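Side-chain contacts in post-proline cleaving enzyme (PDB 4HVT), which probably acts as a serine-type oligopeptidase that cleaves peptide chains after proline residues: residues A[45-50]-A[691-696]; A[264-269]-A[486-491]; A[515-520]-A[524-529]. One frame throughout, in Å; residues are numbered along the deposited sequence.

Interaction 1: A[45-50]-A[691-696]; sequences KTEKAL and SANYFI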
ATOM      1  N   LYS A  45      -5.490  29.518  -3.604  1.00 25.86           N
ATOM      2  CA  LYS A  45      -6.284  30.145  -2.532  1.00 26.33           C
ATOM      3  C   LYS A  45      -6.086  29.359  -1.247  1.00 25.44           C
ATOM      4  O   LYS A  45      -5.926  29.979  -0.159  1.00 25.83           O
ATOM      5  CB  LYS A  45      -7.775  30.168  -2.881  1.00 26.56           C
ATOM      6  N   THR A  46      -6.104  28.019  -1.370  1.00 24.13           N
ATOM      7  CA  THR A  46      -6.027  27.166  -0.190  1.00 23.64           C
ATOM      8  C   THR A  46      -4.670  27.303   0.455  1.00 23.59           C
ATOM      9  O   THR A  46      -4.581  27.486   1.681  1.00 23.55           O
ATOM     10  CB  THR A  46      -6.340  25.696  -0.469  1.00 22.79           C
ATOM     11  OG1 THR A  46      -7.739  25.570  -0.689  1.00 23.27           O
ATOM     12  CG2 THR A  46      -5.952  24.828   0.708  1.00 21.98           C
ATOM     13  N   GLU A  47      -3.619  27.279  -0.353  1.00 23.83           N
ATOM     14  CA  GLU A  47      -2.270  27.308   0.216  0.50 24.35           C
ATOM     15  C   GLU A  47      -2.022  28.650   0.908  1.00 25.31           C
ATOM     16  O   GLU A  47      -1.516  28.681   2.039  1.00 25.68           O
ATOM     17  CB  GLU A  47      -1.191  26.979  -0.829  0.50 24.62           C
ATOM     18  CG  GLU A  47      -1.098  25.499  -1.157  0.50 24.16           C
ATOM     19  CD  GLU A  47       0.251  25.122  -1.742  0.50 24.64           C
ATOM     20  OE1 GLU A  47       0.689  25.779  -2.717  0.50 25.67           O
ATOM     21  OE2 GLU A  47       0.876  24.175  -1.218  0.50 24.73           O
ATOM     22  N   LYS A  48      -2.434  29.742   0.278  1.00 26.03           N
ATOM     23  CA  LYS A  48      -2.319  31.071   0.883  1.00 26.95           C
ATOM     24  C   LYS A  48      -3.099  31.149   2.217  1.00 26.99           C
ATOM     25  O   LYS A  48      -2.603  31.702   3.198  1.00 27.66           O
ATOM     26  CB  LYS A  48      -2.765  32.133  -0.133  1.00 27.96           C
ATOM     27  N   ALA A  49      -4.299  30.576   2.270  1.00 26.50           N
ATOM     28  CA  ALA A  49      -5.065  30.538   3.518  1.00 26.87           C
ATOM     29  C   ALA A  49      -4.406  29.754   4.647  1.00 26.63           C
ATOM     30  O   ALA A  49      -4.444  30.159   5.805  1.00 27.35           O
ATOM     31  CB  ALA A  49      -6.459  29.993   3.258  1.00 26.30           C
ATOM     32  N   LEU A  50      -3.829  28.604   4.317  1.00 25.62           N
ATOM     33  CA  LEU A  50      -3.109  27.781   5.285  1.00 25.56           C
ATOM     34  C   LEU A  50      -1.831  28.499   5.771  1.00 26.57           C
ATOM     35  O   LEU A  50      -1.507  28.488   6.947  1.00 25.95           O
ATOM     36  CB  LEU A  50      -2.781  26.415   4.644  1.00 25.04           C
ATOM     37  CG  LEU A  50      -3.977  25.513   4.367  1.00 24.41           C
ATOM     38  CD1 LEU A  50      -3.522  24.303   3.552  1.00 23.80           C
ATOM     39  CD2 LEU A  50      -4.598  25.053   5.682  1.00 24.70           C
ATOM     40  N   SER A 691       5.933  15.815  -0.747  1.00 16.72           N
ATOM     41  CA  SER A 691       5.294  15.131   0.378  1.00 16.59           C
ATOM     42  C   SER A 691       5.373  16.006   1.621  1.00 17.26           C
ATOM     43  O   SER A 691       4.405  16.170   2.353  1.00 16.89           O
ATOM     44  CB  SER A 691       5.955  13.788   0.626  1.00 16.90           C
ATOM     45  OG  SER A 691       5.269  13.065   1.639  1.00 18.09           O
ATOM     46  N   ALA A 692       6.536  16.579   1.845  1.00 17.11           N
ATOM     47  CA  ALA A 692       6.728  17.472   2.977  1.00 17.96           C
ATOM     48  C   ALA A 692       5.709  18.627   2.948  1.00 18.55           C
ATOM     49  O   ALA A 692       5.044  18.904   3.960  1.00 18.81           O
ATOM     50  CB  ALA A 692       8.150  17.993   2.997  1.00 18.33           C
ATOM     51  N   ASN A 693       5.561  19.251   1.787  1.00 19.15           N
ATOM     52  CA  ASN A 693       4.606  20.354   1.656  1.00 20.00           C
ATOM     53  C   ASN A 693       3.161  19.896   1.882  1.00 19.12           C
ATOM     54  O   ASN A 693       2.371  20.596   2.501  1.00 18.72           O
ATOM     55  CB  ASN A 693       4.820  21.026   0.313  1.00 21.59           C
ATOM     56  CG  ASN A 693       3.966  22.275   0.147  1.00 23.65           C
ATOM     57  OD1 ASN A 693       4.213  23.307   0.747  1.00 26.59           O
ATOM     58  ND2 ASN A 693       2.943  22.155  -0.649  1.00 25.35           N
ATOM     59  N   TYR A 694       2.810  18.712   1.354  1.00 18.20           N
ATOM     60  CA  TYR A 694       1.496  18.121   1.570  1.00 17.94           C
ATOM     61  C   TYR A 694       1.171  17.952   3.069  1.00 17.92           C
ATOM     62  O   TYR A 694       0.112  18.376   3.550  1.00 17.94           O
ATOM     63  CB  TYR A 694       1.469  16.772   0.854  1.00 17.75           C
ATOM     64  CG  TYR A 694       0.179  16.052   0.927  1.00 17.27           C
ATOM     65  CD1 TYR A 694      -0.139  15.246   1.998  1.00 16.67           C
ATOM     66  CD2 TYR A 694      -0.776  16.200  -0.100  1.00 17.50           C
ATOM     67  CE1 TYR A 694      -1.348  14.584   2.057  1.00 16.84           C
ATOM     68  CE2 TYR A 694      -1.953  15.484  -0.081  1.00 17.14           C
ATOM     69  CZ  TYR A 694      -2.272  14.735   0.999  1.00 16.91           C
ATOM     70  OH  TYR A 694      -3.417  14.038   1.064  1.00 17.03           O
ATOM     71  N   PHE A 695       2.107  17.390   3.824  1.00 17.35           N
ATOM     72  CA  PHE A 695       1.888  17.195   5.259  1.00 17.86           C
ATOM     73  C   PHE A 695       1.933  18.468   6.113  1.00 18.21           C
ATOM     74  O   PHE A 695       1.246  18.559   7.112  1.00 18.35           O
ATOM     75  CB  PHE A 695       2.802  16.112   5.811  1.00 17.93           C
ATOM     76  CG  PHE A 695       2.362  14.748   5.379  1.00 19.20           C
ATOM     77  CD1 PHE A 695       1.090  14.273   5.767  1.00 20.04           C
ATOM     78  CD2 PHE A 695       3.086  14.046   4.462  1.00 19.04           C
ATOM     79  CE1 PHE A 695       0.628  13.041   5.365  1.00 20.26           C
ATOM     80  CE2 PHE A 695       2.653  12.790   4.067  1.00 18.98           C
ATOM     81  CZ  PHE A 695       1.413  12.303   4.494  1.00 20.18           C
ATOM     82  N   ILE A 696       2.685  19.454   5.680  1.00 18.61           N
ATOM     83  CA  ILE A 696       2.596  20.771   6.309  1.00 19.03           C
ATOM     84  C   ILE A 696       1.202  21.365   6.127  1.00 19.00           C
ATOM     85  O   ILE A 696       0.635  21.946   7.055  1.00 19.33           O
ATOM     86  CB  ILE A 696       3.668  21.748   5.752  1.00 20.06           C
ATOM     87  CG1 ILE A 696       5.088  21.304   6.136  1.00 20.11           C
ATOM     88  CG2 ILE A 696       3.410  23.173   6.195  1.00 21.06           C
ATOM     89  CD1 ILE A 696       6.104  21.825   5.130  1.00 20.64           C
TER
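The carboxylate oxygen OE2 of E47 is shared by two amides of one helix: it accepts from ND2 of N693 and also from ND2 of N697, one turn further on. The bond from N693 ND2 to E47 OE2 is 2.9 Å long and almost straight, with an N-H...O angle of 169°. The oxygen lies practically in the amide plane of N693, and the N-H meets it nearly along the C-O bond, while the carboxylate and amide planes stand almost perpendicular, 88° apart. The pair is therefore joined through a single oxygen, without a paired, two-pronged contact. Both side chains reach out from opposite directions to span the distance between backbones whose nearest CA atoms, of E47 and N693, are 9.9 Å apart. E47 does so with an extended chain beyond CG; N693 does so with its CG anti to the backbone N (chi1 -174°). E47 was modelled in two conformers, so this bond describes one of them and may be partly populated. The direct contact is small, with 63 Å² buried in total, and both residues remain partly exposed, so solvent probably competes for this hydrogen bond. L50 packs farther along the same helix, on N697 and F701. The contact thus joins helix 34-51 to helix 688-706. T46 and E47 also rest on strand 672-677, an outermost strand of the eight-stranded sheet, whereas I696 leans on helix 56-67.

Interaction 2: A[264-269]-A[486-491]; sequences KDFYNY and GGFQVI
This is an aromatic contact between two loops, bridging the propeller and the hydrolase part: 264-269 links strands 257-263 and 269-275 of a propeller sheet, and 486-491 follows strand 480-483 of the large mixed sheet. Its centre is the meeting of F266 and F488. CE2 of F266 comes within 3.6 Å of CD1 of F488, and CE1 of F488 lies over one face of the F266 ring, displaced toward its rim. With ring centroids 5.3 Å apart and planes at 54°, the pair is oblique, neither stacked nor edge-to-face. Y267 adds its hydroxyl from a second direction, OH standing 3.4 Å from CD1 and 3.5 Å from CA of F488.

Each loop has its own internal bracing. D265 OD1 accepts from the backbone N of Y267 and of N268, an Asx turn and Asx motif, the latter bond 2.8 Å from N268 N to D265 OD1; N268 ND2 binds both carboxylate oxygens. On the other side, a type I' turn from G487 to V490 sets F488 at its second position; with CG anti to the carbonyl carbon (chi1 -60°) its ring reaches F266.

E610 supplies a polar link, OE1 to Y267 OH and OE2 to F488 N, while W607 meets both phenylalanine rings. Direct contact is largely apolar and modest, 150 Å², with no direct hydrogen bond found, implying a non-directional interface in which much of the polar linkage runs through E610, outside both loops.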
ATOM      1  N   LYS A 264      -9.195 -11.936 -12.428  1.00 11.09           N
ATOM      2  CA  LYS A 264     -10.467 -11.833 -13.162  1.00 12.57           C
ATOM      3  C   LYS A 264     -11.336 -10.682 -12.637  1.00 11.85           C
ATOM      4  O   LYS A 264     -11.872  -9.877 -13.417  1.00 11.69           O
ATOM      5  CB  LYS A 264     -11.237 -13.136 -13.034  1.00 14.87           C
ATOM      6  CG  LYS A 264     -10.454 -14.402 -13.387  1.00 19.24           C
ATOM      7  CD  LYS A 264     -11.308 -15.640 -13.025  1.00 23.79           C
ATOM      8  CE  LYS A 264     -12.474 -15.788 -13.997  1.00 28.80           C
ATOM      9  NZ  LYS A 264     -13.500 -16.763 -13.506  1.00 34.45           N
ATOM     10  N   ASP A 265     -11.545 -10.645 -11.343  1.00 11.71           N
ATOM     11  CA  ASP A 265     -12.515  -9.692 -10.729  1.00 11.99           C
ATOM     12  C   ASP A 265     -12.080  -9.101  -9.388  1.00 12.30           C
ATOM     13  O   ASP A 265     -12.919  -8.681  -8.561  1.00 12.96           O
ATOM     14  CB  ASP A 265     -13.857 -10.406 -10.600  1.00 13.05           C
ATOM     15  CG  ASP A 265     -13.858 -11.483  -9.515  1.00 14.15           C
ATOM     16  OD1 ASP A 265     -12.830 -11.703  -8.880  1.00 13.52           O
ATOM     17  OD2 ASP A 265     -14.939 -12.082  -9.277  1.00 18.08           O
ATOM     18  N   PHE A 266     -10.759  -8.977  -9.238  1.00 10.93           N
ATOM     19  CA  PHE A 266     -10.079  -8.464  -8.065  1.00 11.57           C
ATOM     20  C   PHE A 266      -9.742  -9.587  -7.057  1.00 11.16           C
ATOM     21  O   PHE A 266      -8.612  -9.619  -6.546  1.00 11.16           O
ATOM     22  CB  PHE A 266     -10.795  -7.305  -7.385  1.00 12.41           C
ATOM     23  CG  PHE A 266      -9.852  -6.433  -6.615  1.00 13.25           C
ATOM     24  CD1 PHE A 266      -9.166  -5.431  -7.263  1.00 14.32           C
ATOM     25  CD2 PHE A 266      -9.629  -6.673  -5.274  1.00 13.96           C
ATOM     26  CE1 PHE A 266      -8.246  -4.655  -6.551  1.00 15.16           C
ATOM     27  CE2 PHE A 266      -8.701  -5.898  -4.554  1.00 14.70           C
ATOM     28  CZ  PHE A 266      -8.064  -4.875  -5.201  1.00 15.08           C
ATOM     29  N   TYR A 267     -10.702 -10.482  -6.779  1.00 10.36           N
ATOM     30  CA  TYR A 267     -10.547 -11.555  -5.759  1.00 10.12           C
ATOM     31  C   TYR A 267     -10.383 -12.941  -6.323  1.00 10.04           C
ATOM     32  O   TYR A 267      -9.805 -13.816  -5.659  1.00 10.13           O
ATOM     33  CB  TYR A 267     -11.732 -11.542  -4.769  1.00 10.26           C
ATOM     34  CG  TYR A 267     -11.751 -10.259  -3.965  1.00 10.22           C
ATOM     35  CD1 TYR A 267     -10.823 -10.006  -2.977  1.00 10.07           C
ATOM     36  CD2 TYR A 267     -12.675  -9.249  -4.283  1.00 10.40           C
ATOM     37  CE1 TYR A 267     -10.808  -8.791  -2.291  1.00 10.32           C
ATOM     38  CE2 TYR A 267     -12.663  -8.032  -3.606  1.00 10.41           C
ATOM     39  CZ  TYR A 267     -11.724  -7.815  -2.606  1.00 10.42           C
ATOM     40  OH  TYR A 267     -11.715  -6.575  -1.946  1.00 11.28           O
ATOM     41  N   ASN A 268     -10.807 -13.175  -7.569  1.00 10.39           N
ATOM     42  CA  ASN A 268     -10.667 -14.481  -8.217  1.00 10.31           C
ATOM     43  C   ASN A 268      -9.712 -14.445  -9.399  1.00 10.26           C
ATOM     44  O   ASN A 268      -9.606 -13.432 -10.063  1.00 10.08           O
ATOM     45  CB  ASN A 268     -12.040 -14.991  -8.710  1.00 11.15           C
ATOM     46  CG  ASN A 268     -12.992 -15.252  -7.552  1.00 11.82           C
ATOM     47  OD1 ASN A 268     -12.885 -16.267  -6.847  1.00 12.25           O
ATOM     48  ND2 ASN A 268     -13.920 -14.355  -7.365  1.00 12.40           N
ATOM     49  N   TYR A 269      -9.003 -15.556  -9.614  1.00  9.95           N
ATOM     50  CA  TYR A 269      -7.934 -15.606 -10.521  1.00  9.96           C
ATOM     51  C   TYR A 269      -7.970 -16.862 -11.372  1.00 10.53           C
ATOM     52  O   TYR A 269      -8.507 -17.897 -10.929  1.00 11.06           O
ATOM     53  CB  TYR A 269      -6.618 -15.666  -9.724  1.00  9.72           C
ATOM     54  CG  TYR A 269      -6.283 -14.497  -8.868  1.00  9.57           C
ATOM     55  CD1 TYR A 269      -6.909 -14.317  -7.617  1.00  9.69           C
ATOM     56  CD2 TYR A 269      -5.286 -13.615  -9.248  1.00  9.28           C
ATOM     57  CE1 TYR A 269      -6.529 -13.254  -6.803  1.00  9.99           C
ATOM     58  CE2 TYR A 269      -4.928 -12.557  -8.453  1.00  9.71           C
ATOM     59  CZ  TYR A 269      -5.543 -12.398  -7.224  1.00  9.93           C
ATOM     60  OH  TYR A 269      -5.171 -11.333  -6.423  1.00 11.44           O
ATOM     61  N   GLY A 486     -10.677   0.501   6.102  1.00 11.13           N
ATOM     62  CA  GLY A 486     -11.900  -0.292   6.008  1.00 11.22           C
ATOM     63  C   GLY A 486     -12.322  -0.762   4.622  1.00 10.93           C
ATOM     64  O   GLY A 486     -13.452  -0.533   4.147  1.00 11.05           O
ATOM     65  N   GLY A 487     -11.425  -1.458   3.958  1.00 10.21           N
ATOM     66  CA  GLY A 487     -11.730  -2.031   2.641  1.00 10.10           C
ATOM     67  C   GLY A 487     -10.682  -3.039   2.235  1.00  9.67           C
ATOM     68  O   GLY A 487      -9.584  -3.044   2.756  1.00  9.89           O
ATOM     69  N   PHE A 488     -11.049  -3.870   1.260  1.00  9.56           N
ATOM     70  CA  PHE A 488     -10.094  -4.673   0.492  1.00  9.44           C
ATOM     71  C   PHE A 488      -9.353  -5.681   1.346  1.00  9.28           C
ATOM     72  O   PHE A 488      -8.307  -6.177   0.916  1.00  9.07           O
ATOM     73  CB  PHE A 488      -9.161  -3.795  -0.364  1.00  9.30           C
ATOM     74  CG  PHE A 488      -9.906  -2.937  -1.381  1.00  9.32           C
ATOM     75  CD1 PHE A 488     -10.410  -3.480  -2.528  1.00  9.52           C
ATOM     76  CD2 PHE A 488     -10.169  -1.596  -1.141  1.00  9.79           C
ATOM     77  CE1 PHE A 488     -11.063  -2.725  -3.450  1.00  9.41           C
ATOM     78  CE2 PHE A 488     -10.857  -0.849  -2.042  1.00  9.91           C
ATOM     79  CZ  PHE A 488     -11.295  -1.415  -3.222  1.00  9.84           C
ATOM     80  N   GLN A 489      -9.901  -6.021   2.511  1.00  9.64           N
ATOM     81  CA  GLN A 489      -9.237  -6.977   3.428  1.00  9.61           C
ATOM     82  C   GLN A 489      -7.879  -6.455   3.856  1.00  9.29           C
ATOM     83  O   GLN A 489      -6.976  -7.213   4.308  1.00  9.41           O
ATOM     84  CB  GLN A 489      -9.155  -8.399   2.811  1.00  9.75           C
ATOM     85  CG  GLN A 489      -9.135  -9.483   3.868  1.00 10.26           C
ATOM     86  CD  GLN A 489      -9.062 -10.903   3.353  1.00 11.04           C
ATOM     87  OE1 GLN A 489      -9.622 -11.188   2.305  1.00 12.39           O
ATOM     88  NE2 GLN A 489      -8.373 -11.812   4.098  1.00 11.04           N
ATOM     89  N   VAL A 490      -7.698  -5.144   3.810  1.00  9.46           N
ATOM     90  CA  VAL A 490      -6.447  -4.538   4.268  1.00  9.48           C
ATOM     91  C   VAL A 490      -6.354  -4.534   5.804  1.00  9.60           C
ATOM     92  O   VAL A 490      -7.257  -4.065   6.499  1.00  9.90           O
ATOM     93  CB  VAL A 490      -6.278  -3.122   3.760  1.00  9.98           C
ATOM     94  CG1 VAL A 490      -5.178  -2.399   4.552  1.00 10.22           C
ATOM     95  CG2 VAL A 490      -6.110  -3.132   2.242  1.00 10.09           C
ATOM     96  N   ILE A 491      -5.241  -5.046   6.335  1.00  9.67           N
ATOM     97  CA  ILE A 491      -5.003  -5.010   7.789  1.00 10.32           C
ATOM     98  C   ILE A 491      -4.392  -3.668   8.137  1.00 11.09           C
ATOM     99  O   ILE A 491      -3.292  -3.381   7.679  1.00 11.34           O
ATOM    100  CB  ILE A 491      -4.022  -6.132   8.239  1.00 10.32           C
ATOM    101  CG1 ILE A 491      -4.599  -7.521   7.870  1.00 10.56           C
ATOM    102  CG2 ILE A 491      -3.721  -6.002   9.720  1.00 10.85           C
ATOM    103  CD1 ILE A 491      -3.618  -8.677   8.022  1.00 10.61           C
TER

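Interaction 3: A[515-520]-A[524-529]; sequences NIRGGG and PEWHKS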
ATOM      1  N   ASN A 515      -9.985  -0.216  13.649  1.00 12.99           N
ATOM      2  CA  ASN A 515      -9.898  -1.400  12.821  1.00 12.30           C
ATOM      3  C   ASN A 515     -11.274  -1.876  12.390  1.00 11.99           C
ATOM      4  O   ASN A 515     -11.786  -2.971  12.711  1.00 12.08           O
ATOM      5  CB  ASN A 515      -9.104  -2.466  13.599  1.00 12.76           C
ATOM      6  CG  ASN A 515      -7.710  -1.980  13.923  1.00 13.13           C
ATOM      7  OD1 ASN A 515      -7.431  -1.628  15.056  1.00 14.39           O
ATOM      8  ND2 ASN A 515      -6.827  -1.959  12.922  1.00 12.68           N
ATOM      9  N   ILE A 516     -11.892  -1.028  11.618  1.00 11.84           N
ATOM     10  CA  ILE A 516     -13.260  -1.264  11.202  1.00 11.75           C
ATOM     11  C   ILE A 516     -13.438  -2.390  10.175  1.00 11.35           C
ATOM     12  O   ILE A 516     -12.499  -2.793   9.462  1.00 10.71           O
ATOM     13  CB  ILE A 516     -13.886   0.035  10.625  1.00 11.92           C
ATOM     14  CG1 ILE A 516     -13.306   0.409   9.234  1.00 11.30           C
ATOM     15  CG2 ILE A 516     -13.788   1.150  11.689  1.00 12.23           C
ATOM     16  CD1 ILE A 516     -13.765   1.784   8.704  1.00 11.65           C
ATOM     17  N   ARG A 517     -14.639  -2.938  10.139  1.00 11.57           N
ATOM     18  CA  ARG A 517     -14.921  -4.001   9.146  1.00 11.37           C
ATOM     19  C   ARG A 517     -14.754  -3.486   7.716  1.00 10.95           C
ATOM     20  O   ARG A 517     -14.765  -2.287   7.489  1.00 11.01           O
ATOM     21  CB  ARG A 517     -16.265  -4.655   9.413  1.00 11.98           C
ATOM     22  CG  ARG A 517     -16.201  -5.616  10.593  1.00 12.43           C
ATOM     23  CD  ARG A 517     -17.544  -6.135  11.023  1.00 13.25           C
ATOM     24  NE  ARG A 517     -18.366  -5.102  11.685  1.00 14.16           N
ATOM     25  CZ  ARG A 517     -19.566  -5.323  12.222  1.00 15.12           C
ATOM     26  NH1 ARG A 517     -20.100  -6.543  12.191  1.00 16.15           N
ATOM     27  NH2 ARG A 517     -20.233  -4.329  12.770  1.00 15.48           N
ATOM     28  N   GLY A 518     -14.554  -4.397   6.745  1.00 10.58           N
ATOM     29  CA  GLY A 518     -14.076  -4.036   5.397  1.00  9.98           C
ATOM     30  C   GLY A 518     -12.570  -4.320   5.346  1.00  9.53           C
ATOM     31  O   GLY A 518     -11.979  -4.620   4.304  1.00  9.18           O
ATOM     32  N   GLY A 519     -11.913  -4.150   6.498  1.00  9.62           N
ATOM     33  CA  GLY A 519     -10.485  -4.490   6.614  1.00  9.27           C
ATOM     34  C   GLY A 519     -10.304  -5.981   6.793  1.00  9.28           C
ATOM     35  O   GLY A 519     -11.253  -6.742   6.669  1.00  9.48           O
ATOM     36  N   GLY A 520      -9.041  -6.387   7.016  1.00  9.19           N
ATOM     37  CA  GLY A 520      -8.658  -7.797   7.156  1.00  9.18           C
ATOM     38  C   GLY A 520      -8.139  -8.220   8.527  1.00  9.58           C
ATOM     39  O   GLY A 520      -7.587  -9.304   8.656  1.00  9.42           O
ATOM     40  N   PRO A 524     -10.822 -12.973   6.267  1.00 11.36           N
ATOM     41  CA  PRO A 524     -11.720 -12.651   5.166  1.00 11.68           C
ATOM     42  C   PRO A 524     -13.160 -12.297   5.577  1.00 11.75           C
ATOM     43  O   PRO A 524     -13.792 -11.442   4.943  1.00 11.46           O
ATOM     44  CB  PRO A 524     -11.691 -13.912   4.306  1.00 11.93           C
ATOM     45  CG  PRO A 524     -10.888 -14.952   5.020  1.00 11.99           C
ATOM     46  CD  PRO A 524     -10.149 -14.281   6.140  1.00 11.69           C
ATOM     47  N   GLU A 525     -13.634 -12.862   6.677  1.00 12.35           N
ATOM     48  CA  GLU A 525     -14.991 -12.546   7.141  1.00 12.82           C
ATOM     49  C   GLU A 525     -15.086 -11.085   7.593  1.00 12.63           C
ATOM     50  O   GLU A 525     -16.139 -10.456   7.511  1.00 13.68           O
ATOM     51  CB  GLU A 525     -15.396 -13.438   8.306  1.00 13.45           C
ATOM     52  N   TRP A 526     -14.017 -10.554   8.168  1.00 11.92           N
ATOM     53  CA  TRP A 526     -13.981  -9.158   8.610  1.00 11.70           C
ATOM     54  C   TRP A 526     -14.171  -8.220   7.433  1.00 11.35           C
ATOM     55  O   TRP A 526     -14.873  -7.220   7.534  1.00 11.35           O
ATOM     56  CB  TRP A 526     -12.649  -8.861   9.324  1.00 11.41           C
ATOM     57  CG  TRP A 526     -12.631  -7.665  10.235  1.00 11.61           C
ATOM     58  CD1 TRP A 526     -11.901  -6.541  10.084  1.00 11.30           C
ATOM     59  CD2 TRP A 526     -13.354  -7.510  11.432  1.00 12.45           C
ATOM     60  NE1 TRP A 526     -12.126  -5.680  11.111  1.00 11.95           N
ATOM     61  CE2 TRP A 526     -13.034  -6.243  11.956  1.00 12.53           C
ATOM     62  CE3 TRP A 526     -14.258  -8.324  12.130  1.00 13.26           C
ATOM     63  CZ2 TRP A 526     -13.542  -5.790  13.172  1.00 13.39           C
ATOM     64  CZ3 TRP A 526     -14.795  -7.849  13.317  1.00 13.96           C
ATOM     65  CH2 TRP A 526     -14.436  -6.596  13.821  1.00 13.95           C
ATOM     66  N   HIS A 527     -13.645  -8.628   6.277  1.00 11.17           N
ATOM     67  CA  HIS A 527     -13.795  -7.897   5.021  1.00 11.01           C
ATOM     68  C   HIS A 527     -15.203  -8.053   4.443  1.00 11.69           C
ATOM     69  O   HIS A 527     -15.908  -7.063   4.127  1.00 12.48           O
ATOM     70  CB  HIS A 527     -12.742  -8.377   4.033  1.00 10.46           C
ATOM     71  CG  HIS A 527     -12.940  -7.836   2.653  1.00 10.49           C
ATOM     72  ND1 HIS A 527     -12.878  -8.638   1.542  1.00 10.59           N
ATOM     73  CD2 HIS A 527     -13.294  -6.598   2.202  1.00 10.41           C
ATOM     74  CE1 HIS A 527     -13.200  -7.924   0.470  1.00 10.62           C
ATOM     75  NE2 HIS A 527     -13.423  -6.681   0.836  1.00 10.32           N
ATOM     76  N   LYS A 528     -15.586  -9.305   4.267  1.00 12.32           N
ATOM     77  CA  LYS A 528     -16.869  -9.663   3.610  1.00 13.06           C
ATOM     78  C   LYS A 528     -18.047  -9.028   4.335  1.00 13.79           C
ATOM     79  O   LYS A 528     -19.058  -8.681   3.686  1.00 13.66           O
ATOM     80  CB  LYS A 528     -17.007 -11.192   3.570  1.00 13.76           C
ATOM     81  CG  LYS A 528     -16.101 -11.846   2.538  1.00 14.36           C
ATOM     82  CD  LYS A 528     -16.111 -13.368   2.660  1.00 16.13           C
ATOM     83  CE  LYS A 528     -14.899 -14.019   2.008  1.00 17.10           C
ATOM     84  NZ  LYS A 528     -15.140 -15.485   1.815  1.00 18.60           N
ATOM     85  N   SER A 529     -17.925  -8.845   5.660  1.00 14.09           N
ATOM     86  CA  SER A 529     -18.949  -8.218   6.468  1.00 15.22           C
ATOM     87  C   SER A 529     -19.362  -6.792   6.068  1.00 14.46           C
ATOM     88  O   SER A 529     -20.460  -6.350   6.448  1.00 15.24           O
ATOM     89  CB  SER A 529     -18.498  -8.183   7.946  1.00 16.39           C
ATOM     90  OG  SER A 529     -18.683  -9.521   8.435  1.00 20.50           O
TER
HETATM   91  O   HOH W   1     -19.048  -9.244  11.381  1.00 26.65           O
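Two hydrogen bonds tie the loop 515-520 to the segment 524-529, which carries the short helix. Between backbones, G518 N donates to W526 O at 2.9 Å, nearly straight. The indole makes the other, from W526 NE1 to N515 O at 3.2 Å; its angle of 138° shows it to be bent, and although the oxygen lies in the indole plane, the donor stands above the carbonyl plane.

Apolar packing sets R517 against the tryptophan. CG of R517 sits 3.4 Å from the centroid of the six-membered ring of W526, only 8° off the ring normal, a CH-pi contact over the face. R517 CD lies 3.8 Å from S529 CB; beyond CD, the bend at chi3 (-71°) turns the guanidinium toward its partners. It is too far from the ring for more than a weak cation-pi attraction; its charge is met by D541 and D458 in salt bridges.

A water adds an indirect link: R517 NH1 donates to it at 3.0 Å, and it donates to S529 OG, also 3.0 Å away. That hydroxyl donates a hydrogen bond to E525 O, on the opposite face of the carbonyl from S529 N.

H527 bonds through NE2 to E610 and through ND1 to R307, while its CD2 comes within 3.2 Å of G518 O. The loop leaves strand 510-514 of the mixed eight-stranded sheet, which with the family assignment marks the alpha/beta-hydrolase fold.

Interaction 3 is the buried contact of the set, whereas interactions 1 and 2 lie at the surface. Interactions 2 and 3 adjoin, their centres about 11 Å apart: the turn 486-491 rests on the glycine loop through probable backbone hydrogen bonds from Q489 N to G518 O and from G520 N to V490 O, and Y267 meets H527. Both also converge on E610. Interaction 1 stands about 33 Å from interaction 2, centre to centre, joining two helices far apart in sequence. Chemistry follows place: one amide-carboxylate bond at the helical surface, oblique rings between propeller and hydrolase parts, and mixed backbone, aromatic and water-mediated contacts in the interior.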